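ABC transporter periplasmic peptide-binding protein (Pseudoalteromonas, PDB 4QFL) probably captures dipeptides in the bacterial periplasm for uptake by an ABC transporter, binding Ala-Phe in this structure. Local coordinates at residues G30-A35 and E261-A266; I119-R124 and A183-K188; Y294-T299 and D427-G432; E346-M351 and A490-I495. All coordinates share one frame; numbering follows the deposited sequence.

Along the chain, contact 2 is nested inside the long loop closed by contact 1, and contacts 3 and 4 follow with their segments alternating. Contact 1 pairs strand 30-35 with strand 264-266; contact 3 pairs strands 291-297 and 428-434, its centre about 32 Å away. Strand 500-513 runs antiparallel beside both 264-266 and 291-297, and helix 480-497 of contact 4 leads into it. Contacts 3 and 4 lie closest, centres about 17 Å apart. Contact 2 lies across the chain's centre from both. Only contact 3 touches the bound phenylalanine, held by residues from distant parts of the chain, consistent with the two-lobed design of periplasmic binding proteins.

Contact 1: G30-A35 and E261-A266; sequences GLVYCA and ECDVTA
Cys-34 and Cys-262 are joined by a disulfide, SG to SG 2.0 Å, with a chi3 of 82° that is close to the relaxed value for such a bridge. Beside it the backbones pair as parallel strands: Cys-34 N donates almost straight to Val-264 O at 2.6 Å, and Ala-266 N reaches Cys-34 O at 3.0 Å. Where strand 264-266 begins, Val-32 O takes two donors, Asp-263 N at 2.8 Å and Val-264 N at 3.1 Å. Asp-263 answers with its side chain: CG stands anti to the carbonyl carbon (chi1 -55°), which lets OD2 accept Val-32 N at 2.8 Å on the anti side of the carboxylate. On the face bearing Tyr-33 and Val-264, CG1 of the valine meets CD2 of the ring at 3.8 Å, while Ala-266 CB sits near the ring's hydroxyl end.

Further out, strand 241-246 flanks strand 30-35, with Tyr-244 against Tyr-33, and Arg-253 of helix 250-258 binds Thr-265 OG1 and Ala-266 O. The covalent bond thus fastens the first modelled strand to a region more than 200 residues later, consistent with an oxidising periplasmic setting.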
loop_
_atom_site.group_PDB
_atom_site.type_symbol
_atom_site.label_atom_id
_atom_site.label_comp_id
_atom_site.label_asym_id
_atom_site.label_seq_id
_atom_site.Cartn_x
_atom_site.Cartn_y
_atom_site.Cartn_z
ATOM N N GLY A 30 5.452 13.380 -24.479
ATOM C CA GLY A 30 4.740 12.538 -23.548
ATOM C C GLY A 30 5.679 11.638 -22.787
ATOM O O GLY A 30 6.870 11.600 -23.053
ATOM N N LEU A 31 5.128 10.924 -21.819
ATOM C CA LEU A 31 5.876 9.948 -21.062
ATOM C C LEU A 31 5.080 8.665 -21.112
ATOM O O LEU A 31 3.865 8.697 -21.028
ATOM C CB LEU A 31 6.063 10.419 -19.619
ATOM C CG LEU A 31 6.921 9.540 -18.702
ATOM C CD1 LEU A 31 7.415 10.330 -17.521
ATOM C CD2 LEU A 31 6.154 8.317 -18.221
ATOM N N VAL A 32 5.774 7.545 -21.295
ATOM C CA VAL A 32 5.166 6.219 -21.241
ATOM C C VAL A 32 5.741 5.400 -20.074
ATOM O O VAL A 32 6.939 5.137 -20.003
ATOM C CB VAL A 32 5.352 5.450 -22.555
ATOM C CG1 VAL A 32 4.713 4.076 -22.450
ATOM C CG2 VAL A 32 4.750 6.236 -23.710
ATOM N N TYR A 33 4.854 5.025 -19.159
ATOM C CA TYR A 33 5.188 4.338 -17.923
ATOM C C TYR A 33 4.735 2.887 -18.053
ATOM O O TYR A 33 3.563 2.616 -18.322
ATOM C CB TYR A 33 4.446 5.033 -16.778
ATOM C CG TYR A 33 4.701 4.511 -15.379
ATOM C CD1 TYR A 33 4.100 3.333 -14.928
ATOM C CD2 TYR A 33 5.507 5.215 -14.489
ATOM C CE1 TYR A 33 4.316 2.862 -13.636
ATOM C CE2 TYR A 33 5.727 4.754 -13.202
ATOM C CZ TYR A 33 5.127 3.583 -12.778
ATOM O OH TYR A 33 5.341 3.120 -11.496
ATOM N N CYS A 34 5.668 1.953 -17.881
ATOM C CA CYS A 34 5.356 0.519 -17.921
ATOM C C CYS A 34 4.900 0.052 -16.558
ATOM O O CYS A 34 5.716 -0.072 -15.642
ATOM C CB CYS A 34 6.572 -0.314 -18.326
ATOM S SG CYS A 34 6.592 -0.856 -20.066
ATOM N N ALA A 35 3.603 -0.224 -16.449
ATOM C CA ALA A 35 2.954 -0.584 -15.187
ATOM C C ALA A 35 2.777 -2.092 -15.019
ATOM O O ALA A 35 2.493 -2.808 -15.978
ATOM C CB ALA A 35 1.615 0.105 -15.093
ATOM N N GLU A 261 10.130 1.525 -25.929
ATOM C CA GLU A 261 8.681 1.554 -25.994
ATOM C C GLU A 261 8.149 2.162 -24.705
ATOM O O GLU A 261 7.065 2.740 -24.679
ATOM C CB GLU A 261 8.116 0.150 -26.180
ATOM C CG GLU A 261 8.412 -0.482 -27.533
ATOM C CD GLU A 261 7.507 -1.675 -27.833
ATOM O OE1 GLU A 261 6.499 -1.857 -27.116
ATOM O OE2 GLU A 261 7.797 -2.432 -28.790
ATOM N N CYS A 262 8.929 2.018 -23.640
ATOM C CA CYS A 262 8.611 2.587 -22.338
ATOM C C CYS A 262 9.716 3.514 -21.885
ATOM O O CYS A 262 10.887 3.217 -22.090
ATOM C CB CYS A 262 8.449 1.484 -21.291
ATOM S SG CYS A 262 6.764 0.869 -21.152
ATOM N N ASP A 263 9.340 4.620 -21.249
ATOM C CA ASP A 263 10.300 5.582 -20.717
ATOM C C ASP A 263 10.593 5.324 -19.249
ATOM O O ASP A 263 11.660 5.666 -18.759
ATOM C CB ASP A 263 9.760 6.994 -20.875
ATOM C CG ASP A 263 9.398 7.303 -22.300
ATOM O OD1 ASP A 263 10.266 7.116 -23.177
ATOM O OD2 ASP A 263 8.245 7.706 -22.548
ATOM N N VAL A 264 9.630 4.733 -18.556
ATOM C CA VAL A 264 9.796 4.375 -17.159
ATOM C C VAL A 264 9.251 2.975 -16.914
ATOM O O VAL A 264 8.190 2.616 -17.419
ATOM C CB VAL A 264 9.070 5.349 -16.217
ATOM C CG1 VAL A 264 9.335 4.969 -14.768
ATOM C CG2 VAL A 264 9.498 6.784 -16.477
ATOM N N THR A 265 9.986 2.197 -16.130
ATOM C CA THR A 265 9.632 0.819 -15.834
ATOM C C THR A 265 9.459 0.579 -14.347
ATOM O O THR A 265 10.392 0.699 -13.570
ATOM C CB THR A 265 10.679 -0.164 -16.377
ATOM O OG1 THR A 265 10.435 -0.379 -17.767
ATOM C CG2 THR A 265 10.573 -1.489 -15.667
ATOM N N ALA A 266 8.236 0.246 -13.969
ATOM C CA ALA A 266 7.912 -0.073 -12.592
ATOM C C ALA A 266 8.554 -1.385 -12.199
ATOM O O ALA A 266 8.608 -2.327 -12.992
ATOM C CB ALA A 266 6.397 -0.162 -12.421
#

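Contact 2: I119-R124 and A183-K188; sequences IFTFSR and AVVLSK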
loop_
_atom_site.group_PDB
_atom_site.type_symbol
_atom_site.label_atom_id
_atom_site.label_comp_id
_atom_site.label_asym_id
_atom_site.label_seq_id
_atom_site.Cartn_x
_atom_site.Cartn_y
_atom_site.Cartn_z
ATOM N N ILE A 119 -16.192 17.456 3.039
ATOM C CA ILE A 119 -17.231 16.787 3.794
ATOM C C ILE A 119 -17.801 15.627 2.993
ATOM O O ILE A 119 -18.034 14.555 3.543
ATOM C CB ILE A 119 -18.326 17.767 4.246
ATOM C CG1 ILE A 119 -17.686 18.893 5.063
ATOM C CG2 ILE A 119 -19.344 17.048 5.090
ATOM C CD1 ILE A 119 -18.520 20.151 5.182
ATOM N N PHE A 120 -18.000 15.817 1.692
ATOM C CA PHE A 120 -18.513 14.725 0.874
ATOM C C PHE A 120 -17.541 13.566 0.747
ATOM O O PHE A 120 -17.905 12.408 0.948
ATOM C CB PHE A 120 -18.862 15.171 -0.533
ATOM C CG PHE A 120 -19.076 14.016 -1.466
ATOM C CD1 PHE A 120 -20.288 13.326 -1.469
ATOM C CD2 PHE A 120 -18.059 13.580 -2.302
ATOM C CE1 PHE A 120 -20.491 12.238 -2.318
ATOM C CE2 PHE A 120 -18.251 12.489 -3.156
ATOM C CZ PHE A 120 -19.464 11.814 -3.162
ATOM N N THR A 121 -16.318 13.884 0.353
ATOM C CA THR A 121 -15.279 12.876 0.159
ATOM C C THR A 121 -15.106 11.981 1.376
ATOM O O THR A 121 -15.045 10.743 1.268
ATOM C CB THR A 121 -13.928 13.542 -0.144
ATOM O OG1 THR A 121 -14.038 14.304 -1.348
ATOM C CG2 THR A 121 -12.841 12.482 -0.302
ATOM N N PHE A 122 -15.018 12.609 2.540
ATOM C CA PHE A 122 -14.726 11.852 3.752
ATOM C C PHE A 122 -15.955 11.301 4.477
ATOM O O PHE A 122 -15.870 10.250 5.116
ATOM C CB PHE A 122 -13.736 12.604 4.657
ATOM C CG PHE A 122 -12.379 12.765 4.017
ATOM C CD1 PHE A 122 -11.494 11.700 3.970
ATOM C CD2 PHE A 122 -12.028 13.948 3.387
ATOM C CE1 PHE A 122 -10.282 11.822 3.350
ATOM C CE2 PHE A 122 -10.810 14.072 2.761
ATOM C CZ PHE A 122 -9.940 13.002 2.737
ATOM N N SER A 123 -17.100 11.961 4.346
ATOM C CA SER A 123 -18.313 11.384 4.894
ATOM C C SER A 123 -18.742 10.176 4.062
ATOM O O SER A 123 -19.450 9.313 4.562
ATOM C CB SER A 123 -19.441 12.408 5.013
ATOM O OG SER A 123 -19.937 12.779 3.742
ATOM N N ARG A 124 -18.305 10.092 2.808
ATOM C CA ARG A 124 -18.582 8.888 2.021
ATOM C C ARG A 124 -18.094 7.626 2.745
ATOM O O ARG A 124 -18.665 6.548 2.597
ATOM C CB ARG A 124 -17.952 8.972 0.622
ATOM C CG ARG A 124 -18.095 7.681 -0.185
ATOM C CD ARG A 124 -17.597 7.784 -1.618
ATOM N NE ARG A 124 -17.871 6.544 -2.349
ATOM C CZ ARG A 124 -17.461 6.304 -3.590
ATOM N NH1 ARG A 124 -16.756 7.213 -4.247
ATOM N NH2 ARG A 124 -17.745 5.152 -4.172
ATOM N N ALA A 183 -6.344 9.089 0.835
ATOM C CA ALA A 183 -7.109 10.202 1.389
ATOM C C ALA A 183 -7.261 11.379 0.428
ATOM O O ALA A 183 -7.191 12.542 0.837
ATOM C CB ALA A 183 -6.461 10.664 2.683
ATOM N N VAL A 184 -7.478 11.091 -0.851
ATOM C CA VAL A 184 -7.549 12.173 -1.831
ATOM C C VAL A 184 -8.869 12.887 -1.712
ATOM O O VAL A 184 -9.817 12.356 -1.136
ATOM C CB VAL A 184 -7.405 11.674 -3.261
ATOM C CG1 VAL A 184 -6.084 10.926 -3.434
ATOM C CG2 VAL A 184 -8.587 10.805 -3.647
ATOM N N VAL A 185 -8.925 14.090 -2.267
ATOM C CA VAL A 185 -10.156 14.876 -2.303
ATOM C C VAL A 185 -10.945 14.695 -3.605
ATOM O O VAL A 185 -10.400 14.875 -4.701
ATOM C CB VAL A 185 -9.853 16.371 -2.124
ATOM C CG1 VAL A 185 -11.128 17.185 -2.266
ATOM C CG2 VAL A 185 -9.210 16.606 -0.773
ATOM N N LEU A 186 -12.227 14.357 -3.476
ATOM C CA LEU A 186 -13.090 14.122 -4.631
ATOM C C LEU A 186 -14.028 15.296 -4.908
ATOM O O LEU A 186 -14.142 16.209 -4.097
ATOM C CB LEU A 186 -13.921 12.852 -4.427
ATOM C CG LEU A 186 -13.134 11.589 -4.083
ATOM C CD1 LEU A 186 -14.079 10.413 -3.862
ATOM C CD2 LEU A 186 -12.184 11.298 -5.200
ATOM N N SER A 187 -14.696 15.250 -6.059
ATOM C CA SER A 187 -15.641 16.291 -6.471
ATOM C C SER A 187 -17.085 16.012 -6.061
ATOM O O SER A 187 -17.708 15.071 -6.561
ATOM C CB SER A 187 -15.621 16.472 -7.987
ATOM O OG SER A 187 -16.697 17.311 -8.385
ATOM N N LYS A 188 -17.622 16.845 -5.176
ATOM C CA LYS A 188 -19.023 16.732 -4.806
ATOM C C LYS A 188 -19.931 17.113 -5.964
ATOM O O LYS A 188 -20.953 16.463 -6.203
ATOM C CB LYS A 188 -19.361 17.576 -3.583
ATOM C CG LYS A 188 -20.772 17.302 -3.094
ATOM C CD LYS A 188 -21.156 18.117 -1.884
ATOM C CE LYS A 188 -22.560 17.742 -1.440
ATOM N NZ LYS A 188 -23.018 18.516 -0.256
#
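Thr-121 is the tight centre of this contact, facing the extended loop 183-188 with both branches of its side chain. Its OG1, anti to the carbonyl carbon (chi1 -61°), accepts Leu-186 N at 2.8 Å with an N-H...O angle of 152°, and is also hydrogen-bonded to Asp-117 O one helical turn back. The methyl CG2 presses on Val-184 O at 3.1 Å and also lies 4.0 Å above the plane of the Phe-122 ring, near the rim. That ring turns its edge to the loop: Ala-183 O lies in the ring plane, 3.4 Å from CZ. A valine in place of Thr-121 would probably leave Leu-186 N without its acceptor in this buried setting and remove one of the polar ties between this loop and helix 115-126.

Packing is looser toward Lys-188. Phe-120 CB meets Lys-188 CG at 3.8 Å, but beyond this the lysine chain, partly exposed, runs fully extended, while the phenylalanine ring packs nearly perpendicular to Tyr-132. Arg-124 barely joins in: Leu-186 CD1 touches the edge of its guanidinium at 4.2 Å from NH1, and the charge is answered by Asp-204.

Ser-187 is the N-cap of helix 188-196, its OG bound to Tyr-190 N, and Asp-117 OD1 takes Lys-188 N. Asp-117 and Thr-121 are a turn apart, so that one turn of helix 115-126 satisfies backbone N-H groups at and just before the start of helix 188-196.

Contact 3: Y294-T299 and D427-G432; sequences YWAFNT and DSVLLG. With PHE (phenylalanine), chain D.
Asp-427 accepts Asn-298 N on its backbone O at 2.8 Å, where strand 291-297 gives way to an inverse gamma turn centred on Asn-298; the Asp-427 carboxylate binds Arg-301 and Ser-375 N. Ser-428 OG takes a weak hydrogen bond from Trp-295 NE1 (2.9 Å, 143°) at the edge of the indole and has a stronger partner in Ser-375 O. The same indole carries Phe-297 CE1 over one face. Val-429 and Ala-296 form an antiparallel hydrogen-bonded pair, and CG1 of the valine meets the alanine CB at 3.8 Å.

The two strands are antiparallel neighbours in a sheet where 428-434 also runs parallel to 373-378, a mixed pairing within one lobe of this peptide-binding fold. Leu-430 sends CD2 against Trp-295 CD1 at 3.8 Å, on the side that helix 389-401 covers. Leu-431 exchanges both backbone bonds with Tyr-294, whose CG lies between the backbone N and the carbonyl carbon (chi1 55°), bringing the ring over strand 428-434 with Leu-431 CB 3.6 Å from CE1. With an alanine at Tyr-294, Leu-431 CB is likely to lose the ring packed against it, opening a gap behind the ligand site. Leu-431 CD2 reaches the bound phenylalanine at its CD1, 3.6 Å away. Gly-432 places its O 3.5 Å from that same ligand CD1.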
loop_
_atom_site.group_PDB
_atom_site.type_symbol
_atom_site.label_atom_id
_atom_site.label_comp_id
_atom_site.label_asym_id
_atom_site.label_seq_id
_atom_site.Cartn_x
_atom_site.Cartn_y
_atom_site.Cartn_z
ATOM N N TYR A 294 6.883 -10.831 4.064
ATOM C CA TYR A 294 6.631 -11.885 5.057
ATOM C C TYR A 294 5.989 -13.147 4.455
ATOM O O TYR A 294 5.492 -13.149 3.326
ATOM C CB TYR A 294 5.751 -11.356 6.203
ATOM C CG TYR A 294 4.457 -10.753 5.706
ATOM C CD1 TYR A 294 3.483 -11.546 5.111
ATOM C CD2 TYR A 294 4.216 -9.393 5.806
ATOM C CE1 TYR A 294 2.306 -10.999 4.630
ATOM C CE2 TYR A 294 3.045 -8.843 5.327
ATOM C CZ TYR A 294 2.101 -9.649 4.736
ATOM O OH TYR A 294 0.942 -9.105 4.263
ATOM N N TRP A 295 6.016 -14.222 5.229
ATOM C CA TRP A 295 5.263 -15.435 4.920
ATOM C C TRP A 295 4.094 -15.505 5.900
ATOM O O TRP A 295 4.286 -15.747 7.099
ATOM C CB TRP A 295 6.166 -16.652 5.113
ATOM C CG TRP A 295 5.622 -17.981 4.656
ATOM C CD1 TRP A 295 4.667 -18.204 3.717
ATOM C CD2 TRP A 295 6.045 -19.265 5.117
ATOM N NE1 TRP A 295 4.461 -19.555 3.570
ATOM C CE2 TRP A 295 5.296 -20.226 4.420
ATOM C CE3 TRP A 295 6.984 -19.692 6.057
ATOM C CZ2 TRP A 295 5.456 -21.591 4.624
ATOM C CZ3 TRP A 295 7.144 -21.048 6.265
ATOM C CH2 TRP A 295 6.381 -21.983 5.551
ATOM N N ALA A 296 2.891 -15.270 5.401
ATOM C CA ALA A 296 1.723 -15.270 6.266
ATOM C C ALA A 296 1.050 -16.633 6.281
ATOM O O ALA A 296 0.871 -17.245 5.239
ATOM C CB ALA A 296 0.738 -14.204 5.823
ATOM N N PHE A 297 0.681 -17.094 7.472
ATOM C CA PHE A 297 -0.111 -18.309 7.627
ATOM C C PHE A 297 -1.593 -18.004 7.830
ATOM O O PHE A 297 -1.956 -17.063 8.523
ATOM C CB PHE A 297 0.399 -19.108 8.816
ATOM C CG PHE A 297 1.835 -19.498 8.699
ATOM C CD1 PHE A 297 2.211 -20.547 7.883
ATOM C CD2 PHE A 297 2.808 -18.813 9.403
ATOM C CE1 PHE A 297 3.532 -20.912 7.769
ATOM C CE2 PHE A 297 4.130 -19.177 9.304
ATOM C CZ PHE A 297 4.492 -20.231 8.485
ATOM N N ASN A 298 -2.452 -18.815 7.224
ATOM C CA ASN A 298 -3.882 -18.747 7.497
ATOM C C ASN A 298 -4.138 -19.390 8.861
ATOM O O ASN A 298 -4.367 -20.596 8.956
ATOM C CB ASN A 298 -4.630 -19.485 6.388
ATOM C CG ASN A 298 -6.122 -19.299 6.454
ATOM O OD1 ASN A 298 -6.822 -19.508 5.466
ATOM N ND2 ASN A 298 -6.621 -18.927 7.610
ATOM N N THR A 299 -4.074 -18.581 9.917
ATOM C CA THR A 299 -4.076 -19.073 11.295
ATOM C C THR A 299 -5.407 -19.674 11.715
ATOM O O THR A 299 -5.526 -20.201 12.815
ATOM C CB THR A 299 -3.721 -17.959 12.305
ATOM O OG1 THR A 299 -4.737 -16.943 12.285
ATOM C CG2 THR A 299 -2.364 -17.340 11.982
ATOM N N ASP A 427 -3.443 -21.560 2.360
ATOM C CA ASP A 427 -2.840 -22.102 3.580
ATOM C C ASP A 427 -1.844 -21.083 4.093
ATOM O O ASP A 427 -1.804 -20.765 5.278
ATOM C CB ASP A 427 -2.035 -23.377 3.298
ATOM C CG ASP A 427 -2.898 -24.590 3.072
ATOM O OD1 ASP A 427 -4.103 -24.554 3.390
ATOM O OD2 ASP A 427 -2.346 -25.593 2.574
ATOM N N SER A 428 -1.014 -20.608 3.170
ATOM C CA SER A 428 0.021 -19.626 3.466
ATOM C C SER A 428 0.286 -18.825 2.210
ATOM O O SER A 428 -0.024 -19.268 1.105
ATOM C CB SER A 428 1.308 -20.303 3.940
ATOM O OG SER A 428 2.017 -20.874 2.858
ATOM N N VAL A 429 0.862 -17.642 2.384
ATOM C CA VAL A 429 1.103 -16.742 1.268
ATOM C C VAL A 429 2.346 -15.907 1.509
ATOM O O VAL A 429 2.652 -15.525 2.644
ATOM C CB VAL A 429 -0.085 -15.787 1.044
ATOM C CG1 VAL A 429 -0.398 -15.042 2.327
ATOM C CG2 VAL A 429 0.210 -14.811 -0.090
ATOM N N LEU A 430 3.046 -15.631 0.417
ATOM C CA LEU A 430 4.148 -14.696 0.411
ATOM C C LEU A 430 3.572 -13.353 0.014
ATOM O O LEU A 430 3.124 -13.174 -1.107
ATOM C CB LEU A 430 5.205 -15.121 -0.608
ATOM C CG LEU A 430 5.898 -16.447 -0.318
ATOM C CD1 LEU A 430 6.799 -16.846 -1.476
ATOM C CD2 LEU A 430 6.666 -16.375 0.990
ATOM N N LEU A 431 3.574 -12.420 0.950
ATOM C CA LEU A 431 3.061 -11.089 0.698
ATOM C C LEU A 431 3.907 -10.085 1.476
ATOM O O LEU A 431 5.057 -10.344 1.788
ATOM C CB LEU A 431 1.594 -10.987 1.122
ATOM C CG LEU A 431 0.615 -10.661 -0.008
ATOM C CD1 LEU A 431 -0.829 -10.958 0.370
ATOM C CD2 LEU A 431 0.780 -9.225 -0.468
ATOM N N GLY A 432 3.327 -8.939 1.794
ATOM C CA GLY A 432 4.041 -7.947 2.568
ATOM C C GLY A 432 3.319 -6.622 2.554
ATOM O O GLY A 432 2.134 -6.555 2.261
HETATM N N PHE D . -0.159 -2.881 -0.817
HETATM C CA PHE D . 0.390 -4.134 -1.322
HETATM C C PHE D . 1.262 -3.864 -2.526
HETATM O O PHE D . 2.264 -4.539 -2.738
HETATM C CB PHE D . -0.735 -5.073 -1.744
HETATM C CG PHE D . -1.506 -5.645 -0.605
HETATM C CD1 PHE D . -0.852 -6.207 0.480
HETATM C CD2 PHE D . -2.882 -5.629 -0.618
HETATM C CE1 PHE D . -1.554 -6.745 1.523
HETATM C CE2 PHE D . -3.593 -6.167 0.422
HETATM C CZ PHE D . -2.932 -6.724 1.498
HETATM O OXT PHE D . 0.974 -2.966 -3.318
#

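Contact 4: E346-M351 and A490-I495; sequences EPQKNM and AQSMII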
loop_
_atom_site.group_PDB
_atom_site.type_symbol
_atom_site.label_atom_id
_atom_site.label_comp_id
_atom_site.label_asym_id
_atom_site.label_seq_id
_atom_site.Cartn_x
_atom_site.Cartn_y
_atom_site.Cartn_z
ATOM N N GLU A 346 12.540 -2.530 16.662
ATOM C CA GLU A 346 13.247 -3.204 17.732
ATOM C C GLU A 346 13.513 -4.635 17.315
ATOM O O GLU A 346 12.587 -5.390 17.045
ATOM C CB GLU A 346 12.434 -3.161 19.021
ATOM C CG GLU A 346 13.218 -3.542 20.267
ATOM C CD GLU A 346 14.199 -2.472 20.728
ATOM O OE1 GLU A 346 14.048 -1.278 20.369
ATOM O OE2 GLU A 346 15.133 -2.840 21.468
ATOM N N PRO A 347 14.796 -5.014 17.252
ATOM C CA PRO A 347 15.191 -6.354 16.804
ATOM C C PRO A 347 14.713 -7.410 17.787
ATOM O O PRO A 347 14.834 -7.245 19.000
ATOM C CB PRO A 347 16.719 -6.281 16.772
ATOM C CG PRO A 347 17.074 -5.182 17.706
ATOM C CD PRO A 347 15.949 -4.195 17.667
ATOM N N GLN A 348 14.160 -8.493 17.272
ATOM C CA GLN A 348 13.515 -9.440 18.149
ATOM C C GLN A 348 14.478 -10.528 18.566
ATOM O O GLN A 348 15.052 -11.218 17.726
ATOM C CB GLN A 348 12.253 -10.001 17.494
ATOM C CG GLN A 348 11.180 -8.954 17.364
ATOM C CD GLN A 348 10.932 -8.238 18.678
ATOM O OE1 GLN A 348 11.002 -7.016 18.754
ATOM N NE2 GLN A 348 10.643 -8.997 19.719
ATOM N N LYS A 349 14.663 -10.660 19.875
ATOM C CA LYS A 349 15.600 -11.630 20.411
ATOM C C LYS A 349 15.161 -13.045 20.061
ATOM O O LYS A 349 15.977 -13.963 20.068
ATOM C CB LYS A 349 15.735 -11.477 21.928
ATOM C CG LYS A 349 16.892 -12.264 22.532
ATOM C CD LYS A 349 16.658 -12.558 24.015
ATOM C CE LYS A 349 17.843 -13.300 24.630
ATOM N NZ LYS A 349 18.222 -14.526 23.850
ATOM N N ASN A 350 13.880 -13.222 19.744
ATOM C CA ASN A 350 13.338 -14.564 19.504
ATOM C C ASN A 350 13.092 -14.980 18.046
ATOM O O ASN A 350 12.370 -15.948 17.791
ATOM C CB ASN A 350 12.063 -14.780 20.320
ATOM C CG ASN A 350 12.349 -15.039 21.784
ATOM O OD1 ASN A 350 13.484 -15.323 22.165
ATOM N ND2 ASN A 350 11.316 -14.950 22.614
ATOM N N MET A 351 13.689 -14.267 17.096
ATOM C CA MET A 351 13.530 -14.629 15.693
ATOM C C MET A 351 14.002 -16.053 15.469
ATOM O O MET A 351 15.022 -16.468 15.996
ATOM C CB MET A 351 14.282 -13.662 14.772
ATOM C CG MET A 351 13.626 -12.304 14.617
ATOM S SD MET A 351 12.116 -12.347 13.631
ATOM C CE MET A 351 12.711 -12.914 12.049
ATOM N N ALA A 490 4.244 -5.137 20.684
ATOM C CA ALA A 490 3.557 -5.624 19.497
ATOM C C ALA A 490 4.491 -6.444 18.617
ATOM O O ALA A 490 4.113 -7.496 18.092
ATOM C CB ALA A 490 2.971 -4.467 18.711
ATOM N N GLN A 491 5.711 -5.952 18.437
ATOM C CA GLN A 491 6.675 -6.656 17.605
ATOM C C GLN A 491 6.992 -8.009 18.216
ATOM O O GLN A 491 7.125 -9.008 17.508
ATOM C CB GLN A 491 7.951 -5.835 17.432
ATOM C CG GLN A 491 7.766 -4.621 16.569
ATOM C CD GLN A 491 8.929 -3.662 16.649
ATOM O OE1 GLN A 491 9.891 -3.785 15.902
ATOM N NE2 GLN A 491 8.844 -2.699 17.547
ATOM N N SER A 492 7.111 -8.038 19.539
ATOM C CA SER A 492 7.418 -9.276 20.248
ATOM C C SER A 492 6.326 -10.340 20.090
ATOM O O SER A 492 6.616 -11.531 19.893
ATOM C CB SER A 492 7.663 -8.987 21.724
ATOM O OG SER A 492 8.857 -8.250 21.878
ATOM N N MET A 493 5.076 -9.897 20.178
ATOM C CA MET A 493 3.935 -10.795 20.100
ATOM C C MET A 493 3.871 -11.447 18.731
ATOM O O MET A 493 3.611 -12.640 18.609
ATOM C CB MET A 493 2.643 -10.038 20.404
ATOM C CG MET A 493 1.467 -10.949 20.702
ATOM S SD MET A 493 -0.044 -10.096 21.184
ATOM C CE MET A 493 0.475 -9.312 22.696
ATOM N N ILE A 494 4.133 -10.657 17.697
ATOM C CA ILE A 494 4.121 -11.166 16.341
ATOM C C ILE A 494 5.145 -12.297 16.176
ATOM O O ILE A 494 4.870 -13.300 15.519
ATOM C CB ILE A 494 4.356 -10.026 15.344
ATOM C CG1 ILE A 494 3.157 -9.074 15.369
ATOM C CG2 ILE A 494 4.592 -10.578 13.952
ATOM C CD1 ILE A 494 3.356 -7.770 14.582
ATOM N N ILE A 495 6.310 -12.145 16.805
ATOM C CA ILE A 495 7.340 -13.182 16.771
ATOM C C ILE A 495 6.956 -14.390 17.614
ATOM O O ILE A 495 7.220 -15.521 17.225
ATOM C CB ILE A 495 8.716 -12.655 17.235
ATOM C CG1 ILE A 495 9.274 -11.672 16.213
ATOM C CG2 ILE A 495 9.705 -13.801 17.395
ATOM C CD1 ILE A 495 9.102 -12.138 14.792
#
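The amide of Gln-491 meets the backbone of Glu-346, and the amide of Gln-348 crosses nearby, the two planes 52° apart and the side chains roughly perpendicular. Gln-491 OE1 accepts Glu-346 N at 3.0 Å, the donor standing 18° out of the carbonyl plane, and is also bonded to Ser-336 OG. Its NE2 binds Ala-344 O and Tyr-487 O, so four hydrogen bonds fix the rotation of this buried amide. Extended beyond CG, the Gln-491 side chain reaches from the helix to the loop. The carboxylate of Glu-346 leads off instead to a salt bridge with Lys-484.

Gln-348 leans over the next stretch of helix. Its CG packs on Ile-495 CG1 at 3.5 Å, and the bend at chi2 (-51°) swings the amide back along the helix, with CD 3.8 Å from Ser-492 OG.

The loop here forms a type I beta turn from Gln-348 to Met-351, closed by a weak backbone bond from Met-351 N to Gln-348 O. It rides on helix 480-497, whose chain continues into strand 500-513, and Ile-495 points toward the turn. Its two branches serve three loop residues: the CG1 branch meets Gln-348 with CG1 and Met-351 SD with CD1, the latter modelled doubtfully short, and CG2 lies 3.4 Å from Asn-350 O. The methionine chain crosses the isoleucine at about a right angle, with Tyr-501 against Met-351 and Pro-502 against Ile-495. Toward solvent, Asn-350 adds CB against Ile-495 CG2 at 3.9 Å, while its ND2 makes a weak hydrogen bond to Glu-496 OE2.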